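Local coordinates for RsfP (Uncultured bacterium, PDB 4GLJ), which probably catalyses the phosphate-dependent cleavage of methylthioadenosine to adenine and methylthioribose 1-phosphate, and binds the dye rhodamine B, at residues 14-19 with 255-260; 90-95 with 145-150; 44-49 with 69-74. All blocks are in the same frame, centred on the assembly; numbering follows the deposited sequence. Where two conformers were deposited one is given.

Interactions 1 and 2 lie side by side, their centres about 8 Å apart, and pack helices 237-263 and 145-157 onto neighbouring parallel strands 16-20 and 92-101 of the central mixed sheet. They touch directly: A17 N probably bonds to Y92 O (2.9 Å), and I260 CG2 meets Y92 CD2 at 3.5 Å. Interaction 3 joins two loops about 21 Å from the centre of interaction 1 and 22 Å from that of interaction 2, next to the rhodamine B pocket. Along the chain, interaction 3 closes before interaction 2 opens, and both are nested within the span closed by interaction 1. Helix-covered sheet and ligand-site loops all fall in the region matched to the phosphorylase superfamily.

Interaction 1 of 3, residues 14-19 with 255-260; sequences ADIAII and QAVALI
I16 reaches from strand 16-20 to helix 237-263 and meets two residues one helical turn apart, V257 and I260. Its CD1 lies 3.7 Å from I260 CG2, and I16 CG1 follows at 3.8 Å from the same methyl, so the end of one isoleucine lies across the short branch of the other. On its other contact, I16 CD1 touches V257 CG1 at 4.1 Å and also comes near the V257 carbonyl oxygen, a van der Waals approach without a hydrogen bond. A second, looser contact runs from I18 CD1 to V257 CG2, 4.3 Å away. The two methyls of V257 are therefore shared between two strand residues: CG1 serves I16 and CG2 serves I18.

Torsions explain the different reach of the two strand isoleucines. The I16 chain is extended beyond CB (chi2 165°) and carries CD1 straight to the helix. In I18 the same bond is folded (chi2 -60°), which swings CD1 nearer the helix from a CB that does not face it. All four residues are buried, no hydrogen bond links the segments, and the side-chain contacts are apolar.

Strand and helix run nearly antiparallel, at 156° with their axes 10.1 Å apart, a common way for a helix to cover a sheet in an alpha/beta fold. Strand 16-20 is held between parallel strands 57-63 and 92-101; V257 also packs on V57 and V59, I18 reaches V59 and V94, and farther out A256 and L259 lean on A154 and I150 of helix 145-157.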
loop_
_atom_site.group_PDB
_atom_site.type_symbol
_atom_site.label_atom_id
_atom_site.label_comp_id
_atom_site.label_asym_id
_atom_site.label_seq_id
_atom_site.Cartn_x
_atom_site.Cartn_y
_atom_site.Cartn_z
ATOM N N ALA A 14 14.251 -19.921 -25.597
ATOM C CA ALA A 14 14.792 -20.545 -24.430
ATOM C C ALA A 14 13.614 -21.033 -23.641
ATOM O O ALA A 14 12.562 -20.430 -23.625
ATOM C CB ALA A 14 15.622 -19.603 -23.606
ATOM N N ASP A 15 13.781 -22.169 -23.022
ATOM C CA ASP A 15 12.684 -22.748 -22.283
ATOM C C ASP A 15 12.797 -22.284 -20.827
ATOM O O ASP A 15 11.835 -22.400 -20.058
ATOM C CB ASP A 15 12.916 -24.249 -22.353
ATOM C CG ASP A 15 11.807 -25.056 -21.760
ATOM O OD1 ASP A 15 10.646 -24.858 -22.176
ATOM O OD2 ASP A 15 12.118 -25.956 -20.919
ATOM N N ILE A 16 13.997 -21.854 -20.453
ATOM C CA ILE A 16 14.365 -21.640 -19.053
ATOM C C ILE A 16 15.052 -20.274 -18.945
ATOM O O ILE A 16 15.878 -19.951 -19.820
ATOM C CB ILE A 16 15.420 -22.675 -18.590
ATOM C CG1 ILE A 16 14.863 -24.096 -18.743
ATOM C CG2 ILE A 16 15.814 -22.389 -17.098
ATOM C CD1 ILE A 16 15.960 -25.182 -18.651
ATOM N N ALA A 17 14.685 -19.486 -17.922
ATOM C CA ALA A 17 15.289 -18.181 -17.677
ATOM C C ALA A 17 15.719 -18.037 -16.258
ATOM O O ALA A 17 15.080 -18.539 -15.327
ATOM C CB ALA A 17 14.332 -17.068 -18.083
ATOM N N ILE A 18 16.836 -17.349 -16.074
ATOM C CA ILE A 18 17.295 -17.012 -14.761
ATOM C C ILE A 18 17.191 -15.473 -14.651
ATOM O O ILE A 18 17.728 -14.738 -15.517
ATOM C CB ILE A 18 18.752 -17.413 -14.575
ATOM C CG1 ILE A 18 18.975 -18.916 -14.918
ATOM C CG2 ILE A 18 19.292 -17.035 -13.187
ATOM C CD1 ILE A 18 18.132 -19.845 -14.030
ATOM N N ILE A 19 16.549 -14.998 -13.563
ATOM C CA ILE A 19 16.452 -13.561 -13.314
ATOM C C ILE A 19 17.361 -13.343 -12.159
ATOM O O ILE A 19 17.147 -13.843 -11.039
ATOM C CB ILE A 19 15.005 -13.049 -12.998
ATOM C CG1 ILE A 19 14.080 -13.366 -14.153
ATOM C CG2 ILE A 19 15.090 -11.534 -12.656
ATOM C CD1 ILE A 19 12.627 -12.935 -13.940
ATOM N N GLN A 255 23.153 -26.691 -11.598
ATOM C CA GLN A 255 22.449 -27.926 -11.256
ATOM C C GLN A 255 20.955 -27.888 -11.539
ATOM O O GLN A 255 20.396 -28.878 -12.028
ATOM C CB GLN A 255 22.700 -28.291 -9.794
ATOM C CG GLN A 255 24.153 -28.620 -9.421
ATOM C CD GLN A 255 24.789 -29.725 -10.259
ATOM O OE1 GLN A 255 24.144 -30.659 -10.712
ATOM N NE2 GLN A 255 26.059 -29.575 -10.501
ATOM N N ALA A 256 20.304 -26.732 -11.278
ATOM C CA ALA A 256 18.882 -26.582 -11.469
ATOM C C ALA A 256 18.494 -26.557 -12.944
ATOM O O ALA A 256 17.519 -27.199 -13.320
ATOM C CB ALA A 256 18.361 -25.280 -10.773
ATOM N N VAL A 257 19.290 -25.881 -13.774
ATOM C CA VAL A 257 19.015 -25.864 -15.184
ATOM C C VAL A 257 19.059 -27.336 -15.728
ATOM O O VAL A 257 18.161 -27.797 -16.464
ATOM C CB VAL A 257 20.019 -24.965 -15.946
ATOM C CG1 VAL A 257 19.882 -25.180 -17.440
ATOM C CG2 VAL A 257 19.843 -23.468 -15.603
ATOM N N ALA A 258 20.050 -28.085 -15.264
ATOM C CA ALA A 258 20.170 -29.482 -15.685
ATOM C C ALA A 258 18.894 -30.270 -15.347
ATOM O O ALA A 258 18.360 -30.968 -16.201
ATOM C CB ALA A 258 21.426 -30.142 -15.107
ATOM N N LEU A 259 18.396 -30.128 -14.132
ATOM C CA LEU A 259 17.230 -30.869 -13.712
ATOM C C LEU A 259 15.959 -30.453 -14.439
ATOM O O LEU A 259 15.108 -31.305 -14.735
ATOM C CB LEU A 259 17.043 -30.712 -12.205
ATOM C CG LEU A 259 18.149 -31.430 -11.427
ATOM C CD1 LEU A 259 18.200 -31.023 -9.955
ATOM C CD2 LEU A 259 18.043 -32.946 -11.555
ATOM N N ILE A 260 15.804 -29.137 -14.679
ATOM C CA ILE A 260 14.620 -28.679 -15.343
ATOM C C ILE A 260 14.652 -29.224 -16.772
ATOM O O ILE A 260 13.619 -29.662 -17.288
ATOM C CB ILE A 260 14.565 -27.143 -15.378
ATOM C CG1 ILE A 260 14.414 -26.582 -13.920
ATOM C CG2 ILE A 260 13.501 -26.667 -16.338
ATOM C CD1 ILE A 260 14.555 -25.059 -13.917
#

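Interaction 2 of 3, residues 90-95 with 145-150; sequences VRYIVS and PEVADI
Of residues 145-150, V147 alone touches 90-95, and it divides its two methyls between Y92 and V94. V147 CG2 approaches the tyrosine at the ring edge, close to the ring plane, 4.1 Å from Y92 CD1. V147 CG1 crosses to V94 CG2, also at 4.1 Å, and stands 4.3 Å from the backbone oxygen of I93. With CG1 anti to the backbone N (chi1 -173°), V147 splays its branches along the strand, one to each of two residues that face the same side of the sheet. The strand and helix cross at -55° with axes 9.8 Å apart. Every cross-segment contact within 4.5 Å involves V147, which makes it the centre of a small, buried contact.

The rest of the helix start is looser. P145 and E146 are exposed; the E146 side chain sets out toward the strand, E146 CB lying 6.4 Å from Y92 CE1, but its end leads away. D149, on another side of the helix, pairs with R153 in a salt bridge. Y92 is held from beyond the contact: its OH bonds to P265 O, and its ring meets H270 edge-to-face.

This first turn of helix 145-157 thus lies over strand 92-101 of the phosphorylase-type sheet. V147 also rests on A215 of the adjacent parallel strand 213-221, while I150 packs against L259 and E263 of helix 237-263.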
loop_
_atom_site.group_PDB
_atom_site.type_symbol
_atom_site.label_atom_id
_atom_site.label_comp_id
_atom_site.label_asym_id
_atom_site.label_seq_id
_atom_site.Cartn_x
_atom_site.Cartn_y
_atom_site.Cartn_z
ATOM N N VAL A 90 9.940 -18.884 -22.807
ATOM C CA VAL A 90 10.362 -19.384 -21.499
ATOM C C VAL A 90 9.147 -19.981 -20.804
ATOM O O VAL A 90 8.057 -19.390 -20.784
ATOM C CB VAL A 90 10.951 -18.209 -20.654
ATOM C CG1 VAL A 90 11.170 -18.582 -19.184
ATOM C CG2 VAL A 90 12.256 -17.733 -21.331
ATOM N N ARG A 91 9.337 -21.165 -20.262
ATOM C CA ARG A 91 8.304 -21.905 -19.576
ATOM C C ARG A 91 8.663 -21.992 -18.093
ATOM O O ARG A 91 7.805 -22.269 -17.269
ATOM C CB ARG A 91 8.228 -23.313 -20.187
ATOM C CG ARG A 91 7.789 -23.273 -21.657
ATOM C CD ARG A 91 7.974 -24.611 -22.349
ATOM N NE ARG A 91 7.305 -25.651 -21.599
ATOM C CZ ARG A 91 7.855 -26.774 -21.185
ATOM N NH1 ARG A 91 9.105 -27.082 -21.480
ATOM N NH2 ARG A 91 7.124 -27.581 -20.474
ATOM N N TYR A 92 9.948 -21.775 -17.796
ATOM C CA TYR A 92 10.416 -21.874 -16.388
ATOM C C TYR A 92 11.302 -20.713 -16.059
ATOM O O TYR A 92 12.206 -20.421 -16.789
ATOM C CB TYR A 92 11.232 -23.141 -16.096
ATOM C CG TYR A 92 10.493 -24.457 -16.464
ATOM C CD1 TYR A 92 9.538 -25.030 -15.600
ATOM C CD2 TYR A 92 10.700 -25.049 -17.716
ATOM C CE1 TYR A 92 8.875 -26.220 -15.937
ATOM C CE2 TYR A 92 10.035 -26.238 -18.097
ATOM C CZ TYR A 92 9.149 -26.812 -17.193
ATOM O OH TYR A 92 8.512 -27.971 -17.558
ATOM N N ILE A 93 11.013 -20.037 -14.929
ATOM C CA ILE A 93 11.914 -18.967 -14.389
ATOM C C ILE A 93 12.407 -19.341 -12.999
ATOM O O ILE A 93 11.610 -19.750 -12.151
ATOM C CB ILE A 93 11.174 -17.588 -14.262
ATOM C CG1 ILE A 93 10.851 -17.105 -15.679
ATOM C CG2 ILE A 93 12.050 -16.555 -13.534
ATOM C CD1 ILE A 93 9.942 -15.859 -15.694
ATOM N N VAL A 94 13.715 -19.189 -12.792
ATOM C CA VAL A 94 14.277 -19.186 -11.470
ATOM C C VAL A 94 14.727 -17.757 -11.179
ATOM O O VAL A 94 15.596 -17.207 -11.809
ATOM C CB VAL A 94 15.486 -20.148 -11.289
ATOM C CG1 VAL A 94 16.015 -20.080 -9.832
ATOM C CG2 VAL A 94 15.024 -21.579 -11.584
ATOM N N SER A 95 14.166 -17.191 -10.130
ATOM C CA SER A 95 14.522 -15.832 -9.680
ATOM C C SER A 95 15.558 -16.045 -8.562
ATOM O O SER A 95 15.367 -16.841 -7.629
ATOM C CB SER A 95 13.274 -15.203 -9.010
ATOM O OG SER A 95 13.737 -14.245 -8.025
ATOM N N PRO A 145 5.765 -25.351 -6.955
ATOM C CA PRO A 145 6.443 -26.371 -6.107
ATOM C C PRO A 145 7.323 -27.362 -6.912
ATOM O O PRO A 145 8.254 -27.901 -6.348
ATOM C CB PRO A 145 5.261 -27.167 -5.492
ATOM C CG PRO A 145 4.031 -26.747 -6.218
ATOM C CD PRO A 145 4.298 -25.428 -6.894
ATOM N N GLU A 146 7.005 -27.617 -8.185
ATOM C CA GLU A 146 7.831 -28.511 -9.019
ATOM C C GLU A 146 9.221 -27.874 -9.231
ATOM O O GLU A 146 10.206 -28.570 -9.126
ATOM C CB GLU A 146 7.152 -28.837 -10.361
ATOM C CG GLU A 146 5.768 -29.445 -10.222
ATOM C CD GLU A 146 5.793 -30.906 -9.790
ATOM O OE1 GLU A 146 4.804 -31.642 -10.081
ATOM O OE2 GLU A 146 6.808 -31.356 -9.197
ATOM N N VAL A 147 9.278 -26.559 -9.464
ATOM C CA VAL A 147 10.550 -25.806 -9.587
ATOM C C VAL A 147 11.226 -25.659 -8.252
ATOM O O VAL A 147 12.433 -25.868 -8.147
ATOM C CB VAL A 147 10.351 -24.391 -10.215
ATOM C CG1 VAL A 147 11.668 -23.727 -10.493
ATOM C CG2 VAL A 147 9.616 -24.469 -11.581
ATOM N N ALA A 148 10.467 -25.353 -7.190
ATOM C CA ALA A 148 11.042 -25.317 -5.841
ATOM C C ALA A 148 11.629 -26.665 -5.450
ATOM O O ALA A 148 12.728 -26.705 -4.896
ATOM C CB ALA A 148 10.009 -24.882 -4.772
ATOM N N ASP A 149 10.929 -27.778 -5.720
ATOM C CA ASP A 149 11.549 -29.065 -5.417
ATOM C C ASP A 149 12.866 -29.289 -6.189
ATOM O O ASP A 149 13.794 -29.921 -5.641
ATOM C CB ASP A 149 10.595 -30.229 -5.636
ATOM C CG ASP A 149 11.275 -31.562 -5.375
ATOM O OD1 ASP A 149 11.657 -31.833 -4.186
ATOM O OD2 ASP A 149 11.496 -32.300 -6.388
ATOM N N ILE A 150 12.887 -28.894 -7.476
ATOM C CA ILE A 150 14.142 -28.954 -8.276
ATOM C C ILE A 150 15.242 -28.107 -7.602
ATOM O O ILE A 150 16.396 -28.562 -7.498
ATOM C CB ILE A 150 13.920 -28.533 -9.741
ATOM C CG1 ILE A 150 13.339 -29.736 -10.504
ATOM C CG2 ILE A 150 15.218 -28.070 -10.402
ATOM C CD1 ILE A 150 12.842 -29.470 -11.887
#

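Interaction 3 of 3, residues 44-49 with 69-74; sequences EPSDDI and HRLTPS
S46 and R70 join two irregular loops of the phosphorylase fold: residues 44-49, which lead into strand 49-54, and the later loop of residues 69-74, which follows strand 57-63 and enters a 3-10 turn at 73-74. The direct polar link is a hydrogen bond of 2.8 Å from R70 NH2 to S46 O. It is fairly straight at the hydrogen (161°), and the oxygen lies almost in the guanidinium plane, although the donor is tilted 27° from the plane of the carbonyl.

Two waters widen this grip. One accepts from R70 NH2 and donates to P45 O; the other accepts from R70 NE and donates to S46 O. NH2 thus serves both a carbonyl and a water. R70 leaves the backbone with CG between N and the carbonyl carbon (chi1 65°) and then runs extended to NE, which carries the group to the other loop.

Van der Waals contact is slight: L71 CD1 lies 4.0 Å from S46 CB and 3.8 Å from S46 OG, whose hydrogen bond goes to R64 O. The loop 69-74 also lines the ligand site, where H69 and P73 touch rhodamine B, and P73 packs on H136 of a second subunit.

Within the loop, L71 CD2 lies over one face of the R70 guanidinium, 3.6 Å above its plane and offset toward the rim.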
loop_
_atom_site.group_PDB
_atom_site.type_symbol
_atom_site.label_atom_id
_atom_site.label_comp_id
_atom_site.label_asym_id
_atom_site.label_seq_id
_atom_site.Cartn_x
_atom_site.Cartn_y
_atom_site.Cartn_z
ATOM N N GLU A 44 11.251 -1.172 -22.376
ATOM C CA GLU A 44 12.422 -2.017 -22.408
ATOM C C GLU A 44 12.590 -2.804 -21.127
ATOM O O GLU A 44 12.334 -2.297 -20.021
ATOM C CB GLU A 44 13.672 -1.164 -22.642
ATOM C CG GLU A 44 13.552 -0.276 -23.868
ATOM C CD GLU A 44 14.909 0.264 -24.325
ATOM O OE1 GLU A 44 15.499 1.052 -23.537
ATOM O OE2 GLU A 44 15.370 -0.100 -25.446
ATOM N N PRO A 45 13.071 -4.066 -21.253
ATOM C CA PRO A 45 13.475 -4.824 -20.071
ATOM C C PRO A 45 14.633 -4.135 -19.373
ATOM O O PRO A 45 15.190 -3.186 -19.969
ATOM C CB PRO A 45 13.982 -6.161 -20.635
ATOM C CG PRO A 45 13.363 -6.216 -21.984
ATOM C CD PRO A 45 13.295 -4.803 -22.498
ATOM N N SER A 46 15.001 -4.639 -18.180
ATOM C CA SER A 46 16.022 -4.030 -17.363
ATOM C C SER A 46 17.363 -3.935 -18.094
ATOM O O SER A 46 18.082 -2.989 -17.873
ATOM C CB SER A 46 16.249 -4.818 -16.129
ATOM O OG SER A 46 15.157 -4.852 -15.271
ATOM N N ASP A 47 17.682 -4.902 -18.954
ATOM C CA ASP A 47 18.928 -4.891 -19.729
ATOM C C ASP A 47 18.680 -5.831 -20.910
ATOM O O ASP A 47 17.665 -6.549 -20.915
ATOM C CB ASP A 47 20.012 -5.467 -18.812
ATOM C CG ASP A 47 21.415 -5.384 -19.381
ATOM O OD1 ASP A 47 21.671 -4.672 -20.398
ATOM O OD2 ASP A 47 22.284 -6.093 -18.780
ATOM N N ASP A 48 19.595 -5.862 -21.883
ATOM C CA ASP A 48 19.560 -6.883 -22.928
ATOM C C ASP A 48 19.555 -8.260 -22.266
ATOM O O ASP A 48 20.227 -8.466 -21.277
ATOM C CB ASP A 48 20.794 -6.756 -23.822
ATOM C CG ASP A 48 20.799 -5.480 -24.647
ATOM O OD1 ASP A 48 19.754 -4.791 -24.756
ATOM O OD2 ASP A 48 21.850 -5.156 -25.201
ATOM N N ILE A 49 18.700 -9.156 -22.725
ATOM C CA ILE A 49 18.702 -10.505 -22.245
ATOM C C ILE A 49 19.878 -11.291 -22.868
ATOM O O ILE A 49 20.123 -11.233 -24.097
ATOM C CB ILE A 49 17.325 -11.092 -22.528
ATOM C CG1 ILE A 49 16.330 -10.435 -21.546
ATOM C CG2 ILE A 49 17.301 -12.613 -22.380
ATOM C CD1 ILE A 49 14.950 -10.398 -22.125
ATOM N N HIS A 69 24.029 -2.419 -11.738
ATOM C CA HIS A 69 23.016 -2.252 -10.698
ATOM C C HIS A 69 22.432 -0.857 -10.758
ATOM O O HIS A 69 22.359 -0.167 -9.756
ATOM C CB HIS A 69 23.574 -2.525 -9.315
ATOM C CG HIS A 69 22.550 -2.981 -8.309
ATOM N ND1 HIS A 69 21.549 -2.184 -7.853
ATOM C CD2 HIS A 69 22.366 -4.223 -7.713
ATOM C CE1 HIS A 69 20.794 -2.888 -6.948
ATOM N NE2 HIS A 69 21.309 -4.129 -6.866
ATOM N N ARG A 70 21.867 -0.482 -11.894
ATOM C CA ARG A 70 21.339 0.891 -12.006
ATOM C C ARG A 70 19.941 1.184 -11.490
ATOM O O ARG A 70 19.617 2.336 -11.371
ATOM C CB ARG A 70 21.494 1.444 -13.422
ATOM C CG ARG A 70 20.663 0.679 -14.416
ATOM C CD ARG A 70 20.874 1.068 -15.899
ATOM N NE ARG A 70 19.927 0.208 -16.622
ATOM C CZ ARG A 70 18.700 0.589 -16.983
ATOM N NH1 ARG A 70 18.334 1.842 -16.773
ATOM N NH2 ARG A 70 17.846 -0.264 -17.572
ATOM N N LEU A 71 19.094 0.160 -11.280
ATOM C CA LEU A 71 17.683 0.330 -10.871
ATOM C C LEU A 71 17.432 -0.036 -9.439
ATOM O O LEU A 71 17.947 -1.034 -8.925
ATOM C CB LEU A 71 16.747 -0.560 -11.730
ATOM C CG LEU A 71 16.911 -0.304 -13.241
ATOM C CD1 LEU A 71 16.261 -1.433 -14.082
ATOM C CD2 LEU A 71 16.419 1.105 -13.679
ATOM N N THR A 72 16.576 0.734 -8.810
ATOM C CA THR A 72 16.050 0.405 -7.507
ATOM C C THR A 72 14.871 -0.596 -7.726
ATOM O O THR A 72 14.283 -0.605 -8.830
ATOM C CB THR A 72 15.444 1.629 -6.781
ATOM O OG1 THR A 72 14.313 2.205 -7.493
ATOM C CG2 THR A 72 16.461 2.798 -6.575
ATOM N N PRO A 73 14.542 -1.373 -6.699
ATOM C CA PRO A 73 13.412 -2.342 -6.779
ATOM C C PRO A 73 12.140 -1.712 -7.272
ATOM O O PRO A 73 11.510 -2.321 -8.107
ATOM C CB PRO A 73 13.267 -2.808 -5.323
ATOM C CG PRO A 73 14.660 -2.834 -4.868
ATOM C CD PRO A 73 15.264 -1.549 -5.423
ATOM N N SER A 74 11.755 -0.487 -6.813
ATOM C CA SER A 74 10.498 0.128 -7.192
ATOM C C SER A 74 10.462 0.455 -8.683
ATOM O O SER A 74 9.396 0.527 -9.227
ATOM C CB SER A 74 10.240 1.488 -6.441
ATOM O OG SER A 74 10.255 1.289 -5.031
HETATM O O HOH W 1 15.269 -0.414 -18.646
HETATM O O HOH W 2 21.036 -2.172 -18.013
#